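PDB 3BDK: mannonate dehydratase from Streptococcus suis, which probably catalyses the dehydration of D-mannonate to 2-dehydro-3-deoxy-D-gluconate, a reaction that depends on iron(II) or manganese(II). Local coordinates for residues F125-D130 and E183-N188; H219-P224 and L230-T235; E90-G95 and A101-Y106. All coordinates share one frame; numbering follows the deposited sequence.

Contact 1: residues F125-D130 and E183-N188; sequences FMPVFD and ENYRQN. With DNO (D-mannose), chain C.
Tyr185 OH makes a hydrogen bond to Glu90 OE1, which fixes the far end of a ring whose face is covered by Pro127. Across the contact itself the packing is apolar, carried mainly by carbon atoms. Pro127 CB lies 3.4 Å from the centroid of the Tyr185 ring and only 12° off the ring normal, the geometry of a CH-pi contact made squarely over the face. Pro127 CG is displaced toward one side of the ring, 3.6 Å from Tyr185 CE2; the two side chains cross at about a right angle. Val128 adds a glancing touch, its CG2 standing 3.7 Å from Tyr185 CD1. With Val128 CG1 anti to the backbone N (chi1 -164°), the two methyls are shared out: CG2 goes to Tyr185, while CG1 sits over the centre of the Phe129 ring, 3.4 Å above its plane. Val128 has positive phi, and a weak bond from Phe129 N to Pro127 O closes a classic gamma turn around it. Past this turn the loop reaches the sugar pocket, where Asp130 OD1 lies 2.9 Å from O6 of the bound D-mannose. The loop follows strand 120-123 of the parallel sheet; helix 176-187 supplies Tyr185 and also Met178 and Ile182 against Val128, while helix 191-210 packs on Phe125 and Pro127 through Leu194.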
loop_
_atom_site.group_PDB
_atom_site.type_symbol
_atom_site.label_atom_id
_atom_site.label_comp_id
_atom_site.label_asym_id
_atom_site.label_seq_id
_atom_site.Cartn_x
_atom_site.Cartn_y
_atom_site.Cartn_z
ATOM N N PHE A 125 -7.121 14.440 -25.897
ATOM C CA PHE A 125 -7.200 15.378 -27.017
ATOM C C PHE A 125 -6.056 16.389 -26.917
ATOM O O PHE A 125 -6.263 17.594 -26.751
ATOM C CB PHE A 125 -8.564 16.070 -27.065
ATOM C CG PHE A 125 -9.076 16.297 -28.461
ATOM C CD1 PHE A 125 -9.832 15.319 -29.105
ATOM C CD2 PHE A 125 -8.789 17.483 -29.143
ATOM C CE1 PHE A 125 -10.307 15.525 -30.403
ATOM C CE2 PHE A 125 -9.264 17.700 -30.436
ATOM C CZ PHE A 125 -10.024 16.721 -31.066
ATOM N N MET A 126 -4.843 15.864 -27.033
ATOM C CA MET A 126 -3.646 16.598 -26.751
ATOM C C MET A 126 -2.767 16.598 -27.982
ATOM O O MET A 126 -2.218 15.566 -28.372
ATOM C CB MET A 126 -2.916 15.951 -25.581
ATOM C CG MET A 126 -2.134 16.921 -24.701
ATOM S SD MET A 126 -1.114 16.098 -23.449
ATOM C CE MET A 126 -2.241 14.805 -22.892
ATOM N N PRO A 127 -2.631 17.761 -28.617
ATOM C CA PRO A 127 -1.784 17.868 -29.784
ATOM C C PRO A 127 -0.434 17.237 -29.526
ATOM O O PRO A 127 0.087 17.366 -28.416
ATOM C CB PRO A 127 -1.617 19.369 -29.938
ATOM C CG PRO A 127 -2.872 19.936 -29.383
ATOM C CD PRO A 127 -3.294 19.035 -28.284
ATOM N N VAL A 128 0.083 16.533 -30.536
ATOM C CA VAL A 128 1.462 16.064 -30.625
ATOM C C VAL A 128 1.853 14.936 -29.657
ATOM O O VAL A 128 2.028 13.795 -30.082
ATOM C CB VAL A 128 2.480 17.233 -30.555
ATOM C CG1 VAL A 128 3.836 16.777 -31.047
ATOM C CG2 VAL A 128 2.017 18.393 -31.393
ATOM N N PHE A 129 2.004 15.254 -28.372
ATOM C CA PHE A 129 2.423 14.282 -27.358
ATOM C C PHE A 129 1.264 13.980 -26.425
ATOM O O PHE A 129 0.337 14.780 -26.332
ATOM C CB PHE A 129 3.569 14.839 -26.505
ATOM C CG PHE A 129 4.616 15.585 -27.286
ATOM C CD1 PHE A 129 4.556 16.969 -27.401
ATOM C CD2 PHE A 129 5.666 14.905 -27.892
ATOM C CE1 PHE A 129 5.524 17.674 -28.126
ATOM C CE2 PHE A 129 6.631 15.594 -28.618
ATOM C CZ PHE A 129 6.559 16.987 -28.735
ATOM N N ASP A 130 1.335 12.843 -25.719
ATOM C CA ASP A 130 0.352 12.526 -24.676
ATOM C C ASP A 130 0.825 12.861 -23.259
ATOM O O ASP A 130 0.057 12.788 -22.288
ATOM C CB ASP A 130 -0.046 11.068 -24.754
ATOM C CG ASP A 130 -0.543 10.685 -26.120
ATOM O OD1 ASP A 130 -0.228 9.539 -26.541
ATOM O OD2 ASP A 130 -1.232 11.530 -26.764
ATOM N N GLU A 183 4.620 22.844 -36.557
ATOM C CA GLU A 183 4.384 24.097 -37.293
ATOM C C GLU A 183 2.889 24.382 -37.486
ATOM O O GLU A 183 2.431 25.505 -37.194
ATOM C CB GLU A 183 5.153 24.146 -38.621
ATOM C CG GLU A 183 6.665 23.902 -38.456
ATOM C CD GLU A 183 7.529 24.471 -39.592
ATOM O OE1 GLU A 183 8.777 24.280 -39.536
ATOM O OE2 GLU A 183 6.971 25.111 -40.524
ATOM N N ASN A 184 2.133 23.373 -37.928
ATOM C CA ASN A 184 0.690 23.534 -38.133
ATOM C C ASN A 184 -0.071 23.981 -36.875
ATOM O O ASN A 184 -0.751 24.993 -36.911
ATOM C CB ASN A 184 0.048 22.298 -38.789
ATOM C CG ASN A 184 -1.395 22.559 -39.268
ATOM O OD1 ASN A 184 -1.652 23.472 -40.056
ATOM N ND2 ASN A 184 -2.333 21.759 -38.778
ATOM N N TYR A 185 0.072 23.236 -35.778
ATOM C CA TYR A 185 -0.519 23.570 -34.460
ATOM C C TYR A 185 -0.115 24.950 -33.947
ATOM O O TYR A 185 -0.969 25.731 -33.503
ATOM C CB TYR A 185 -0.116 22.530 -33.415
ATOM C CG TYR A 185 -0.996 21.304 -33.344
ATOM C CD1 TYR A 185 -0.468 20.029 -33.545
ATOM C CD2 TYR A 185 -2.354 21.408 -33.060
ATOM C CE1 TYR A 185 -1.274 18.902 -33.478
ATOM C CE2 TYR A 185 -3.161 20.287 -33.000
ATOM C CZ TYR A 185 -2.615 19.041 -33.203
ATOM O OH TYR A 185 -3.425 17.926 -33.128
ATOM N N ARG A 186 1.181 25.247 -34.003
ATOM C CA ARG A 186 1.714 26.537 -33.536
ATOM C C ARG A 186 1.116 27.705 -34.281
ATOM O O ARG A 186 0.526 28.597 -33.687
ATOM C CB ARG A 186 3.232 26.594 -33.695
ATOM C CG ARG A 186 3.990 25.746 -32.705
ATOM C CD ARG A 186 5.459 25.978 -32.856
ATOM N NE ARG A 186 6.217 25.271 -31.840
ATOM C CZ ARG A 186 7.519 25.034 -31.905
ATOM N NH1 ARG A 186 8.224 25.439 -32.949
ATOM N NH2 ARG A 186 8.120 24.383 -30.918
ATOM N N GLN A 187 1.256 27.678 -35.599
ATOM C CA GLN A 187 0.859 28.813 -36.450
ATOM C C GLN A 187 -0.627 28.866 -36.803
ATOM O O GLN A 187 -1.211 29.950 -36.870
ATOM C CB GLN A 187 1.671 28.802 -37.739
ATOM C CG GLN A 187 3.149 28.807 -37.513
ATOM C CD GLN A 187 3.913 28.711 -38.804
ATOM O OE1 GLN A 187 3.452 29.177 -39.846
ATOM N NE2 GLN A 187 5.106 28.118 -38.744
ATOM N N ASN A 188 -1.239 27.703 -37.002
ATOM C CA ASN A 188 -2.564 27.661 -37.618
ATOM C C ASN A 188 -3.725 27.198 -36.746
ATOM O O ASN A 188 -4.852 27.647 -36.950
ATOM C CB ASN A 188 -2.498 26.910 -38.960
ATOM C CG ASN A 188 -1.448 27.517 -39.918
ATOM O OD1 ASN A 188 -0.618 26.804 -40.504
ATOM N ND2 ASN A 188 -1.476 28.833 -40.061
HETATM C C1 DNO C . 0.803 9.446 -19.302
HETATM C C2 DNO C . 0.280 8.038 -18.976
HETATM C C3 DNO C . 0.595 6.954 -20.055
HETATM C C4 DNO C . 0.166 7.136 -21.547
HETATM C C5 DNO C . -1.212 7.787 -21.877
HETATM C C6 DNO C . -1.727 7.252 -23.219
HETATM O O1 DNO C . 0.796 10.330 -18.443
HETATM O O2 DNO C . -1.123 8.085 -18.659
HETATM O O3 DNO C . 0.041 5.716 -19.617
HETATM O O4 DNO C . 1.222 7.785 -22.269
HETATM O O5 DNO C . -2.220 7.540 -20.884
HETATM O O6 DNO C . -1.392 8.176 -24.258
#

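Contact 2: residues H219-P224 and L230-T235; sequences HPDDPP and LPRIIT. With MN (manganese (II) ion), chain D; DNO (D-mannose), chain C.
An inverse gamma turn centred on Ile234 folds back against Asp221, within the long loop that leads from strand 215-218 to helix 237-245. The backbone and the carboxylate of Asp221 both take part. Its N donates to Ile234 O at 2.7 Å, although the position of that oxygen is less certain. Asp221 OD1 in turn accepts Ile234 N at 3.1 Å with an N-H...O angle of 144°, the donor standing well above the carboxylate plane (69° out of it). A second, weak bond comes to the same oxygen from Ile233 N. The aliphatic part of Arg232 passes this oxygen, CG lying 3.2 Å from Asp221 OD1, but the chain bends at chi2 (82°) and takes the guanidinium away: Arg232 NH2 gives a nearly straight bond to Pro231 O, which lies in the guanidinium plane, and also bonds Pro127 O of the neighbouring loop. Further along, Pro224 CB approaches Thr235 O at 3.5 Å. Two residues before Asp221 the chain reaches the active site. His219 NE2 binds manganese at 2.5 Å, and His219 ND1 donates to Pro220 O at 3.2 Å, which, together with the metal bond, would restrict rotation of the ring. His286, Asp330 and O2 of D-mannose, 2.4 Å from the metal, also bind it. Metal ligands carried where parallel strands run into their following loops are characteristic of xylose isomerase-like TIM barrels.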
loop_
_atom_site.group_PDB
_atom_site.type_symbol
_atom_site.label_atom_id
_atom_site.label_comp_id
_atom_site.label_asym_id
_atom_site.label_seq_id
_atom_site.Cartn_x
_atom_site.Cartn_y
_atom_site.Cartn_z
ATOM N N HIS A 219 -8.899 11.767 -20.696
ATOM C CA HIS A 219 -7.694 12.014 -19.913
ATOM C C HIS A 219 -7.223 13.457 -20.065
ATOM O O HIS A 219 -6.986 13.928 -21.177
ATOM C CB HIS A 219 -6.580 11.051 -20.328
ATOM C CG HIS A 219 -5.484 10.924 -19.316
ATOM N ND1 HIS A 219 -4.424 11.804 -19.250
ATOM C CD2 HIS A 219 -5.283 10.019 -18.329
ATOM C CE1 HIS A 219 -3.619 11.446 -18.266
ATOM N NE2 HIS A 219 -4.116 10.367 -17.692
ATOM N N PRO A 220 -7.092 14.152 -18.941
ATOM C CA PRO A 220 -6.789 15.587 -18.953
ATOM C C PRO A 220 -5.427 15.872 -19.576
ATOM O O PRO A 220 -4.654 14.946 -19.819
ATOM C CB PRO A 220 -6.773 15.949 -17.466
ATOM C CG PRO A 220 -6.384 14.687 -16.782
ATOM C CD PRO A 220 -6.999 13.577 -17.588
ATOM N N ASP A 221 -5.143 17.146 -19.829
ATOM C CA ASP A 221 -3.904 17.536 -20.492
ATOM C C ASP A 221 -2.724 17.491 -19.528
ATOM O O ASP A 221 -2.801 18.007 -18.413
ATOM C CB ASP A 221 -4.038 18.937 -21.094
ATOM C CG ASP A 221 -4.565 18.913 -22.514
ATOM O OD1 ASP A 221 -4.843 19.999 -23.066
ATOM O OD2 ASP A 221 -4.701 17.808 -23.081
ATOM N N ASP A 222 -1.633 16.870 -19.964
ATOM C CA ASP A 222 -0.577 16.445 -19.054
ATOM C C ASP A 222 0.802 16.787 -19.609
ATOM O O ASP A 222 1.360 16.040 -20.412
ATOM C CB ASP A 222 -0.677 14.942 -18.781
ATOM C CG ASP A 222 0.519 14.407 -18.020
ATOM O OD1 ASP A 222 1.280 15.222 -17.456
ATOM O OD2 ASP A 222 0.699 13.172 -17.984
ATOM N N PRO A 223 1.345 17.920 -19.174
ATOM C CA PRO A 223 0.700 18.737 -18.142
ATOM C C PRO A 223 -0.368 19.653 -18.730
ATOM O O PRO A 223 -0.575 19.658 -19.943
ATOM C CB PRO A 223 1.858 19.568 -17.588
ATOM C CG PRO A 223 2.813 19.675 -18.722
ATOM C CD PRO A 223 2.715 18.374 -19.466
ATOM N N PRO A 224 -1.036 20.418 -17.873
ATOM C CA PRO A 224 -2.267 21.113 -18.259
ATOM C C PRO A 224 -2.004 22.571 -18.622
ATOM O O PRO A 224 -2.782 23.449 -18.248
ATOM C CB PRO A 224 -3.120 21.033 -16.991
ATOM C CG PRO A 224 -2.131 20.956 -15.884
ATOM C CD PRO A 224 -0.972 20.166 -16.422
ATOM N N LEU A 230 2.636 24.882 -28.255
ATOM C CA LEU A 230 1.490 24.069 -28.655
ATOM C C LEU A 230 0.290 24.345 -27.770
ATOM O O LEU A 230 0.459 24.604 -26.590
ATOM C CB LEU A 230 1.802 22.600 -28.509
ATOM C CG LEU A 230 2.848 21.919 -29.346
ATOM C CD1 LEU A 230 3.085 20.520 -28.730
ATOM C CD2 LEU A 230 2.360 21.855 -30.776
ATOM N N PRO A 231 -0.934 24.263 -28.322
ATOM C CA PRO A 231 -2.109 24.562 -27.514
ATOM C C PRO A 231 -2.591 23.365 -26.656
ATOM O O PRO A 231 -2.365 22.207 -27.035
ATOM C CB PRO A 231 -3.143 24.939 -28.576
ATOM C CG PRO A 231 -2.821 24.058 -29.691
ATOM C CD PRO A 231 -1.314 23.920 -29.705
ATOM N N ARG A 232 -3.212 23.655 -25.504
ATOM C CA ARG A 232 -3.822 22.639 -24.652
ATOM C C ARG A 232 -5.115 23.199 -24.137
ATOM O O ARG A 232 -5.174 24.375 -23.794
ATOM C CB ARG A 232 -2.940 22.303 -23.459
ATOM C CG ARG A 232 -1.965 21.158 -23.667
ATOM C CD ARG A 232 -0.681 21.585 -24.396
ATOM N NE ARG A 232 0.237 20.453 -24.511
ATOM C CZ ARG A 232 0.368 19.667 -25.585
ATOM N NH1 ARG A 232 1.236 18.652 -25.561
ATOM N NH2 ARG A 232 -0.341 19.880 -26.688
ATOM N N ILE A 233 -6.159 22.373 -24.076
ATOM C CA ILE A 233 -7.460 22.865 -23.633
ATOM C C ILE A 233 -8.053 22.128 -22.430
ATOM O O ILE A 233 -8.878 22.686 -21.682
ATOM C CB ILE A 233 -8.500 22.980 -24.797
ATOM C CG1 ILE A 233 -8.669 21.642 -25.547
ATOM C CG2 ILE A 233 -8.136 24.135 -25.732
ATOM C CD1 ILE A 233 -9.779 21.664 -26.595
ATOM N N ILE A 234 -7.646 20.888 -22.218
ATOM C CA ILE A 234 -8.190 20.163 -21.092
ATOM C C ILE A 234 -7.249 20.369 -19.926
ATOM O O ILE A 234 -6.412 19.529 -19.606
ATOM C CB ILE A 234 -8.517 18.682 -21.432
ATOM C CG1 ILE A 234 -9.158 18.603 -22.828
ATOM C CG2 ILE A 234 -9.506 18.122 -20.436
ATOM C CD1 ILE A 234 -10.478 19.426 -22.966
ATOM N N THR A 235 -7.417 21.514 -19.290
ATOM C CA THR A 235 -6.392 22.064 -18.429
ATOM C C THR A 235 -6.881 22.472 -17.019
ATOM O O THR A 235 -6.052 22.687 -16.138
ATOM C CB THR A 235 -5.674 23.280 -19.156
ATOM O OG1 THR A 235 -6.619 24.313 -19.440
ATOM C CG2 THR A 235 -5.008 22.860 -20.467
HETATM MN MN MN D . -2.554 8.663 -16.797
HETATM C C1 DNO C . 0.803 9.446 -19.302
HETATM C C2 DNO C . 0.280 8.038 -18.976
HETATM C C3 DNO C . 0.595 6.954 -20.055
HETATM C C4 DNO C . 0.166 7.136 -21.547
HETATM C C5 DNO C . -1.212 7.787 -21.877
HETATM C C6 DNO C . -1.727 7.252 -23.219
HETATM O O1 DNO C . 0.796 10.330 -18.443
HETATM O O2 DNO C . -1.123 8.085 -18.659
HETATM O O3 DNO C . 0.041 5.716 -19.617
HETATM O O4 DNO C . 1.222 7.785 -22.269
HETATM O O5 DNO C . -2.220 7.540 -20.884
HETATM O O6 DNO C . -1.392 8.176 -24.258
#

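Contact 3: residues E90-G95 and A101-Y106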
loop_
_atom_site.group_PDB
_atom_site.type_symbol
_atom_site.label_atom_id
_atom_site.label_comp_id
_atom_site.label_asym_id
_atom_site.label_seq_id
_atom_site.Cartn_x
_atom_site.Cartn_y
_atom_site.Cartn_z
ATOM N N GLU A 90 -4.072 12.276 -35.060
ATOM C CA GLU A 90 -3.689 13.690 -35.181
ATOM C C GLU A 90 -4.597 14.431 -36.147
ATOM O O GLU A 90 -4.982 15.571 -35.888
ATOM C CB GLU A 90 -2.229 13.874 -35.605
ATOM C CG GLU A 90 -1.214 13.638 -34.489
ATOM C CD GLU A 90 -1.338 14.602 -33.302
ATOM O OE1 GLU A 90 -1.602 15.806 -33.512
ATOM O OE2 GLU A 90 -1.158 14.139 -32.152
ATOM N N ASP A 91 -4.941 13.779 -37.251
ATOM C CA ASP A 91 -5.813 14.370 -38.259
ATOM C C ASP A 91 -7.181 14.731 -37.702
ATOM O O ASP A 91 -7.790 15.696 -38.157
ATOM C CB ASP A 91 -5.964 13.440 -39.464
ATOM C CG ASP A 91 -4.690 13.327 -40.284
ATOM O OD1 ASP A 91 -3.937 14.326 -40.359
ATOM O OD2 ASP A 91 -4.457 12.240 -40.866
ATOM N N ILE A 92 -7.670 13.968 -36.725
ATOM C CA ILE A 92 -8.918 14.350 -36.065
ATOM C C ILE A 92 -8.676 15.562 -35.177
ATOM O O ILE A 92 -9.449 16.520 -35.208
ATOM C CB ILE A 92 -9.570 13.212 -35.248
ATOM C CG1 ILE A 92 -9.990 12.068 -36.171
ATOM C CG2 ILE A 92 -10.790 13.741 -34.487
ATOM C CD1 ILE A 92 -10.248 10.747 -35.452
ATOM N N LYS A 93 -7.589 15.511 -34.406
ATOM C CA LYS A 93 -7.194 16.601 -33.516
ATOM C C LYS A 93 -6.997 17.910 -34.289
ATOM O O LYS A 93 -7.395 18.976 -33.808
ATOM C CB LYS A 93 -5.913 16.238 -32.743
ATOM C CG LYS A 93 -6.077 15.334 -31.504
ATOM C CD LYS A 93 -4.701 14.904 -30.974
ATOM C CE LYS A 93 -4.794 13.952 -29.782
ATOM N NZ LYS A 93 -3.488 13.307 -29.450
ATOM N N GLN A 94 -6.405 17.819 -35.483
ATOM C CA GLN A 94 -6.141 18.979 -36.346
ATOM C C GLN A 94 -7.345 19.432 -37.186
ATOM O O GLN A 94 -7.279 20.461 -37.859
ATOM C CB GLN A 94 -4.981 18.676 -37.290
ATOM C CG GLN A 94 -3.610 18.914 -36.724
ATOM C CD GLN A 94 -2.521 18.217 -37.538
ATOM O OE1 GLN A 94 -1.625 18.862 -38.095
ATOM N NE2 GLN A 94 -2.594 16.896 -37.608
ATOM N N GLY A 95 -8.432 18.666 -37.159
ATOM C CA GLY A 95 -9.601 18.936 -38.007
ATOM C C GLY A 95 -9.365 18.901 -39.518
ATOM O O GLY A 95 -9.991 19.661 -40.270
ATOM N N ALA A 101 -13.426 9.552 -42.150
ATOM C CA ALA A 101 -13.078 8.147 -42.246
ATOM C C ALA A 101 -12.396 7.684 -40.955
ATOM O O ALA A 101 -12.719 6.626 -40.424
ATOM C CB ALA A 101 -12.170 7.912 -43.456
ATOM N N LEU A 102 -11.455 8.481 -40.449
ATOM C CA LEU A 102 -10.759 8.128 -39.214
ATOM C C LEU A 102 -11.767 8.012 -38.074
ATOM O O LEU A 102 -11.751 7.029 -37.325
ATOM C CB LEU A 102 -9.609 9.100 -38.919
ATOM C CG LEU A 102 -8.505 9.075 -40.002
ATOM C CD1 LEU A 102 -7.804 10.411 -40.143
ATOM C CD2 LEU A 102 -7.477 7.983 -39.794
ATOM N N ILE A 103 -12.679 8.980 -37.997
ATOM C CA ILE A 103 -13.785 8.940 -37.035
ATOM C C ILE A 103 -14.664 7.702 -37.249
ATOM O O ILE A 103 -15.173 7.122 -36.283
ATOM C CB ILE A 103 -14.628 10.242 -37.076
ATOM C CG1 ILE A 103 -13.797 11.417 -36.551
ATOM C CG2 ILE A 103 -15.926 10.092 -36.266
ATOM C CD1 ILE A 103 -14.433 12.775 -36.745
ATOM N N GLU A 104 -14.828 7.309 -38.515
ATOM C CA GLU A 104 -15.503 6.052 -38.856
ATOM C C GLU A 104 -14.871 4.864 -38.140
ATOM O O GLU A 104 -15.518 4.179 -37.351
ATOM C CB GLU A 104 -15.484 5.808 -40.368
ATOM C CG GLU A 104 -16.604 6.492 -41.097
ATOM C CD GLU A 104 -17.931 6.296 -40.395
ATOM O OE1 GLU A 104 -18.281 5.121 -40.113
ATOM O OE2 GLU A 104 -18.607 7.317 -40.118
ATOM N N ASN A 105 -13.592 4.650 -38.415
ATOM C CA ASN A 105 -12.834 3.589 -37.790
ATOM C C ASN A 105 -12.890 3.624 -36.276
ATOM O O ASN A 105 -12.867 2.574 -35.633
ATOM C CB ASN A 105 -11.397 3.618 -38.302
ATOM C CG ASN A 105 -11.284 3.071 -39.715
ATOM O OD1 ASN A 105 -10.446 3.516 -40.497
ATOM N ND2 ASN A 105 -12.145 2.098 -40.051
ATOM N N TYR A 106 -12.983 4.842 -35.730
ATOM C CA TYR A 106 -13.159 5.085 -34.294
ATOM C C TYR A 106 -14.591 4.737 -33.841
ATOM O O TYR A 106 -14.774 4.227 -32.734
ATOM C CB TYR A 106 -12.799 6.542 -33.944
ATOM C CG TYR A 106 -12.351 6.753 -32.508
ATOM C CD1 TYR A 106 -13.282 6.903 -31.482
ATOM C CD2 TYR A 106 -10.995 6.805 -32.175
ATOM C CE1 TYR A 106 -12.886 7.087 -30.165
ATOM C CE2 TYR A 106 -10.581 6.991 -30.841
ATOM C CZ TYR A 106 -11.539 7.126 -29.841
ATOM O OH TYR A 106 -11.174 7.312 -28.518
#
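Ile92 has its CB directed toward helix 99-114, and its CD1 ends against two consecutive residues there, Leu102 and Ile103. This CD1 is 3.9 Å from Leu102 CB and 3.8 Å from Ile103 CG1, and these near-equal distances place the methyl against both side chains at once. The torsions account for this reach: CG1 is anti to the carbonyl carbon (chi1 -64°) and CD1 continues in an extended chain (chi2 162°). Ile103 meets it differently from Leu102. The CB of Ile103 does not face the segment 90-95, yet the outer part of its side chain swings closer, whereas Leu102 starts out directed at that segment and touches Ile92 with its first side-chain carbon. The branch of Leu102 goes on to Asp91, bringing CD1 to 3.6 Å from Asp91 CB and near one carboxylate oxygen, with Asp91 OD2 3.9 Å from the same methyl. All three pairs of side chains are skewed to one another. Both helices belong to the beta-alpha-beta connection between the parallel strands 79-84 and 120-123: the short helix 90-93 comes first, and a Schellman motif, with Gly95 at positive phi, ends it ahead of helix 99-114. Gly95 N bonds back to Ile92 O at 3.1 Å as part of that turn. Helix 191-210 borders the apolar side of the pair, with Phe201 touching Ile92, and Tyr200 and Ala204 touching Ile103. Leu102 also packs on His89, and Asp91 on Asn98 in the loop that joins the two helices.

In the fold
Contact 1 touches both of the others. Its centre is about 11 Å from that of contact 2 and about 14 Å from that of contact 3; contacts 2 and 3 have centres about 19 Å apart and, with nearest atoms about 8 Å apart, do not touch. The loop 125-130 takes part in both junctions: Pro127 O receives a probable hydrogen bond from Arg232 NH2 at 3.1 Å, and Met126 O one from Lys93 NZ at 2.8 Å. Tyr185 adds a second link to contact 3 through Glu90. Contacts 1 and 2 both reach D-mannose, through Asp130 and through Asp222, whose OD2 is 2.9 Å from sugar O1. Contact 3 holds no pocket residue.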